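Local coordinates for protein citrate synthase (Metallosphaera sedula, PDB 6ABX) that probably catalyses the condensation of oxaloacetate with acetyl-CoA and water to citrate and CoA, a step of the tricarboxylic acid cycle, at residues Val191-Ser196 against Lys348-Lys353. Residues are numbered along the deposited sequence; the frame is centred on the assembly and turned at random.
Sequences VASTLS and KLIRPK
S193 and I350 make the one hydrogen bond between 191-196 and 348-353: the backbone N of I350 points at S193 OG, 3.1 Å away, with an N-H...O angle of 160°. The hydroxyl is placed by its torsion, chi1 81°, which tucks OG between the backbone N and the carbonyl carbon of S193. There it also hydrogen-bonds V190 O in the preceding helical turn, so one buried oxygen joins a helix end to the extended chain. Replacing S193 with an alanine would probably leave the I350 amide and V190 O without this shared partner, taking away the direct hydrogen bond between 191-196 and 348-353.

Van der Waals contacts accompany this bond. S193 CB lies 3.4 Å from K348 O, while I350 bends CG1 and CD1 over the serine, CD1 coming to 4.0 Å from S193 CB. L349 swings its CG anti to the backbone N (chi1 178°), which brings CD1 back toward 191-196; it touches T194 CG2 at 4.0 Å, the two side chains crossing at a slant.

T194 OG1 is held both within its own turn and by the second subunit: it accepts from S196 N at 3.3 Å in an ST turn and hydrogen-bonds A208 O of that subunit. Next to it lies the Schellman motif in which L195, with positive phi, is the first residue to leave helical geometry.

The contact thus joins the C-terminal end of helix 183-192 to the loop between helix 324-343 and strand 353-356, with Y343 packed against both S193 and I350 and bonded to K348 O. The dimer partner closes over it: K348 NZ and R351 NH1 form salt bridges with E8 and E180 of the second subunit, and at K353 the chain enters a parallel beta ladder with a strand of that subunit.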
loop_
_atom_site.group_PDB
_atom_site.type_symbol
_atom_site.label_atom_id
_atom_site.label_comp_id
_atom_site.label_asym_id
_atom_site.label_seq_id
_atom_site.Cartn_x
_atom_site.Cartn_y
_atom_site.Cartn_z
ATOM N N VAL A 191 -6.410 0.193 1.960
ATOM C CA VAL A 191 -6.475 1.033 0.745
ATOM C C VAL A 191 -7.855 0.928 0.108
ATOM O O VAL A 191 -8.445 1.933 -0.297
ATOM C CB VAL A 191 -5.363 0.623 -0.230
ATOM C CG1 VAL A 191 -5.511 1.226 -1.599
ATOM C CG2 VAL A 191 -3.998 0.976 0.346
ATOM N N ALA A 192 -8.391 -0.298 -0.026
ATOM C CA ALA A 192 -9.691 -0.476 -0.716
ATOM C C ALA A 192 -10.817 0.236 0.038
ATOM O O ALA A 192 -11.783 0.680 -0.572
ATOM C CB ALA A 192 -10.023 -1.934 -0.781
ATOM N N SER A 193 -10.663 0.284 1.369
ATOM C CA SER A 193 -11.710 0.829 2.265
ATOM C C SER A 193 -11.942 2.317 1.997
ATOM O O SER A 193 -13.001 2.852 2.390
ATOM C CB SER A 193 -11.414 0.556 3.722
ATOM O OG SER A 193 -10.480 1.501 4.277
ATOM N N THR A 194 -10.984 2.997 1.350
ATOM C CA THR A 194 -11.112 4.415 1.004
ATOM C C THR A 194 -11.796 4.602 -0.363
ATOM O O THR A 194 -11.954 5.742 -0.800
ATOM C CB THR A 194 -9.758 5.148 0.984
ATOM O OG1 THR A 194 -9.078 4.663 -0.177
ATOM C CG2 THR A 194 -8.891 4.908 2.201
ATOM N N LEU A 195 -12.114 3.501 -1.055
ATOM C CA LEU A 195 -12.626 3.425 -2.418
ATOM C C LEU A 195 -11.562 3.818 -3.448
ATOM O O LEU A 195 -11.885 4.114 -4.584
ATOM C CB LEU A 195 -13.945 4.185 -2.592
ATOM C CG LEU A 195 -15.079 3.661 -1.720
ATOM C CD1 LEU A 195 -16.380 4.347 -2.088
ATOM C CD2 LEU A 195 -15.250 2.139 -1.835
ATOM N N SER A 196 -10.288 3.672 -3.082
ATOM C CA SER A 196 -9.228 3.693 -4.033
ATOM C C SER A 196 -9.337 2.482 -4.946
ATOM O O SER A 196 -9.992 1.481 -4.640
ATOM C CB SER A 196 -7.887 3.730 -3.339
ATOM O OG SER A 196 -6.894 4.039 -4.285
ATOM N N LYS A 348 -16.614 -0.526 4.604
ATOM C CA LYS A 348 -16.484 0.388 5.732
ATOM C C LYS A 348 -15.036 0.879 5.799
ATOM O O LYS A 348 -14.116 0.071 5.798
ATOM C CB LYS A 348 -16.835 -0.309 7.048
ATOM C CG LYS A 348 -16.901 0.623 8.252
ATOM C CD LYS A 348 -17.435 -0.045 9.506
ATOM C CE LYS A 348 -17.444 0.895 10.692
ATOM N NZ LYS A 348 -18.464 1.940 10.531
ATOM N N LEU A 349 -14.855 2.214 5.831
ATOM C CA LEU A 349 -13.538 2.836 6.014
ATOM C C LEU A 349 -12.853 2.247 7.234
ATOM O O LEU A 349 -13.451 2.154 8.322
ATOM C CB LEU A 349 -13.704 4.360 6.138
ATOM C CG LEU A 349 -12.420 5.164 6.373
ATOM C CD1 LEU A 349 -11.632 5.270 5.084
ATOM C CD2 LEU A 349 -12.710 6.572 6.873
ATOM N N ILE A 350 -11.575 1.929 7.095
ATOM C CA ILE A 350 -10.790 1.460 8.219
ATOM C C ILE A 350 -10.044 2.659 8.798
ATOM O O ILE A 350 -9.208 3.259 8.113
ATOM C CB ILE A 350 -9.860 0.333 7.778
ATOM C CG1 ILE A 350 -10.694 -0.873 7.355
ATOM C CG2 ILE A 350 -8.882 0.031 8.891
ATOM C CD1 ILE A 350 -9.932 -1.898 6.566
ATOM N N ARG A 351 -10.424 3.055 10.029
ATOM C CA ARG A 351 -9.923 4.340 10.625
ATOM C C ARG A 351 -9.826 4.137 12.122
ATOM O O ARG A 351 -10.790 4.376 12.856
ATOM C CB ARG A 351 -10.839 5.508 10.256
ATOM C CG ARG A 351 -10.202 6.884 10.383
ATOM C CD ARG A 351 -9.654 7.230 11.768
ATOM N NE ARG A 351 -9.083 8.591 11.669
ATOM C CZ ARG A 351 -8.212 9.138 12.524
ATOM N NH1 ARG A 351 -7.765 8.440 13.569
ATOM N NH2 ARG A 351 -7.897 10.438 12.378
ATOM N N PRO A 352 -8.696 3.578 12.589
ATOM C CA PRO A 352 -8.513 3.308 14.023
ATOM C C PRO A 352 -8.088 4.575 14.782
ATOM O O PRO A 352 -8.228 5.675 14.255
ATOM C CB PRO A 352 -7.451 2.231 13.967
ATOM C CG PRO A 352 -6.579 2.683 12.823
ATOM C CD PRO A 352 -7.563 3.112 11.757
ATOM N N LYS A 353 -7.572 4.420 16.001
ATOM C CA LYS A 353 -7.088 5.562 16.782
ATOM C C LYS A 353 -5.766 5.171 17.444
ATOM O O LYS A 353 -5.263 4.047 17.207
ATOM C CB LYS A 353 -8.162 6.012 17.776
ATOM C CG LYS A 353 -8.380 5.039 18.911
ATOM C CD LYS A 353 -9.187 5.580 20.075
ATOM C CE LYS A 353 -9.273 4.553 21.203
ATOM N NZ LYS A 353 -9.959 5.103 22.398
#